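Local coordinates for Thiol:disulfide interchange protein (Proteus mirabilis, PDB 4OD7) that probably acts as a periplasmic thiol-disulfide oxidoreductase of the DsbA family, introducing disulfide bonds into folding proteins, at residues A[75-79]-A[123-128]. The protein carries 1 engineered substitution. Sequence-based numbering, arbitrary orientation.
Sequences RAWAV and YDAAIN
Val79, on helix 70-83, and Ile127 of segment 123-128 bring their backbones nearest, with CA atoms 5.9 Å apart. Val79 CG1, set anti to the backbone N (chi1 172°), comes obliquely to the Tyr123 ring, 3.8 Å from Tyr123 CD1, and more loosely to the CB of Ala126; Val79 CG2 meets the backbone of Ile127, 3.8 Å from Ile127 CA. One turn earlier, Arg75 reaches across, its extended chi1 and chi2 carrying Arg75 CD to 4.1 Å from Ile127 CG1, while the bend at chi3 (-70°) turns the guanidinium so that its edge meets Ile127 O. Arg75 NH1 donates to Ile127 O over 3.0 Å with an N-H...O angle of 153°. The oxygen lies near the guanidinium plane and the donor in the carbonyl plane. Asn128 OD1 stands over one guanidinium face, 3.9 Å from Arg75 NH1, which also bonds Asn133 OD1, tying the arginine to helix 130-145, the helix leading back towards the sheet. Phe113 of helix 106-115 touches both Val79 and Tyr123, extending the apolar cluster. Helices 70-83 and 120-126 thus join within the helical domain inserted into the thioredoxin fold of DsbA proteins, after strand 58-62.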
loop_
_atom_site.group_PDB
_atom_site.type_symbol
_atom_site.label_atom_id
_atom_site.label_comp_id
_atom_site.label_asym_id
_atom_site.label_seq_id
_atom_site.Cartn_x
_atom_site.Cartn_y
_atom_site.Cartn_z
ATOM N N ARG A 75 -6.865 -10.409 1.719
ATOM C CA ARG A 75 -8.236 -10.580 1.211
ATOM C C ARG A 75 -9.157 -9.443 1.692
ATOM O O ARG A 75 -9.929 -8.935 0.918
ATOM C CB ARG A 75 -8.800 -11.934 1.613
ATOM C CG ARG A 75 -10.217 -12.213 1.049
ATOM C CD ARG A 75 -10.531 -13.708 1.207
ATOM N NE ARG A 75 -9.728 -14.554 0.317
ATOM C CZ ARG A 75 -10.017 -14.829 -0.938
ATOM N NH1 ARG A 75 -11.118 -14.367 -1.513
ATOM N NH2 ARG A 75 -9.197 -15.590 -1.624
ATOM N N ALA A 76 -9.020 -9.024 2.955
ATOM C CA ALA A 76 -9.734 -7.872 3.507
ATOM C C ALA A 76 -9.492 -6.643 2.648
ATOM O O ALA A 76 -10.397 -5.876 2.370
ATOM C CB ALA A 76 -9.276 -7.596 4.936
ATOM N N TRP A 77 -8.251 -6.434 2.260
ATOM C CA TRP A 77 -7.945 -5.261 1.487
ATOM C C TRP A 77 -8.598 -5.378 0.099
ATOM O O TRP A 77 -9.097 -4.401 -0.428
ATOM C CB TRP A 77 -6.445 -5.062 1.352
ATOM C CG TRP A 77 -6.072 -3.790 0.595
ATOM C CD1 TRP A 77 -5.342 -3.712 -0.525
ATOM C CD2 TRP A 77 -6.437 -2.446 0.928
ATOM N NE1 TRP A 77 -5.205 -2.421 -0.913
ATOM C CE2 TRP A 77 -5.865 -1.615 -0.034
ATOM C CE3 TRP A 77 -7.172 -1.867 1.962
ATOM C CZ2 TRP A 77 -6.011 -0.224 -0.007
ATOM C CZ3 TRP A 77 -7.302 -0.473 1.993
ATOM C CH2 TRP A 77 -6.737 0.317 1.017
ATOM N N ALA A 78 -8.574 -6.576 -0.479
ATOM C CA ALA A 78 -9.306 -6.840 -1.733
ATOM C C ALA A 78 -10.820 -6.523 -1.581
ATOM O O ALA A 78 -11.434 -6.082 -2.506
ATOM C CB ALA A 78 -9.100 -8.267 -2.193
ATOM N N VAL A 79 -11.423 -6.905 -0.454
ATOM C CA VAL A 79 -12.826 -6.580 -0.188
ATOM C C VAL A 79 -13.003 -5.062 -0.139
ATOM O O VAL A 79 -13.983 -4.528 -0.649
ATOM C CB VAL A 79 -13.317 -7.243 1.109
ATOM C CG1 VAL A 79 -14.718 -6.735 1.486
ATOM C CG2 VAL A 79 -13.327 -8.752 0.935
ATOM N N TYR A 123 -20.559 -7.550 2.364
ATOM C CA TYR A 123 -19.316 -8.137 2.751
ATOM C C TYR A 123 -19.401 -9.614 2.482
ATOM O O TYR A 123 -18.491 -10.163 1.924
ATOM C CB TYR A 123 -19.000 -7.850 4.223
ATOM C CG TYR A 123 -17.648 -8.370 4.677
ATOM C CD1 TYR A 123 -16.520 -7.549 4.678
ATOM C CD2 TYR A 123 -17.493 -9.677 5.092
ATOM C CE1 TYR A 123 -15.274 -8.032 5.107
ATOM C CE2 TYR A 123 -16.251 -10.170 5.501
ATOM C CZ TYR A 123 -15.143 -9.347 5.507
ATOM O OH TYR A 123 -13.921 -9.830 5.934
ATOM N N ASP A 124 -20.498 -10.263 2.858
ATOM C CA ASP A 124 -20.575 -11.716 2.693
ATOM C C ASP A 124 -20.601 -12.144 1.245
ATOM O O ASP A 124 -20.126 -13.236 0.913
ATOM C CB ASP A 124 -21.794 -12.278 3.407
ATOM C CG ASP A 124 -21.673 -12.191 4.930
ATOM O OD1 ASP A 124 -20.511 -12.068 5.430
ATOM O OD2 ASP A 124 -22.748 -12.284 5.605
ATOM N N ALA A 125 -21.176 -11.286 0.411
ATOM C CA ALA A 125 -21.248 -11.526 -1.032
ATOM C C ALA A 125 -19.872 -11.348 -1.659
ATOM O O ALA A 125 -19.421 -12.163 -2.448
ATOM C CB ALA A 125 -22.247 -10.577 -1.675
ATOM N N ALA A 126 -19.181 -10.311 -1.220
ATOM C CA ALA A 126 -17.896 -9.937 -1.800
ATOM C C ALA A 126 -16.739 -10.868 -1.402
ATOM O O ALA A 126 -15.885 -11.117 -2.217
ATOM C CB ALA A 126 -17.559 -8.468 -1.426
ATOM N N ILE A 127 -16.692 -11.351 -0.157
ATOM C CA ILE A 127 -15.453 -11.872 0.425
ATOM C C ILE A 127 -14.854 -13.062 -0.363
ATOM O O ILE A 127 -13.635 -13.161 -0.462
ATOM C CB ILE A 127 -15.644 -12.277 1.909
ATOM C CG1 ILE A 127 -14.318 -12.715 2.499
ATOM C CG2 ILE A 127 -16.721 -13.360 2.056
ATOM C CD1 ILE A 127 -14.371 -12.973 3.929
ATOM N N ASN A 128 -15.691 -13.933 -0.942
ATOM C CA ASN A 128 -15.178 -15.019 -1.774
ATOM C C ASN A 128 -15.659 -14.896 -3.228
ATOM O O ASN A 128 -15.646 -15.856 -4.003
ATOM C CB ASN A 128 -15.592 -16.352 -1.197
ATOM C CG ASN A 128 -14.945 -16.615 0.143
ATOM O OD1 ASN A 128 -13.729 -16.553 0.285
ATOM N ND2 ASN A 128 -15.764 -16.859 1.152
#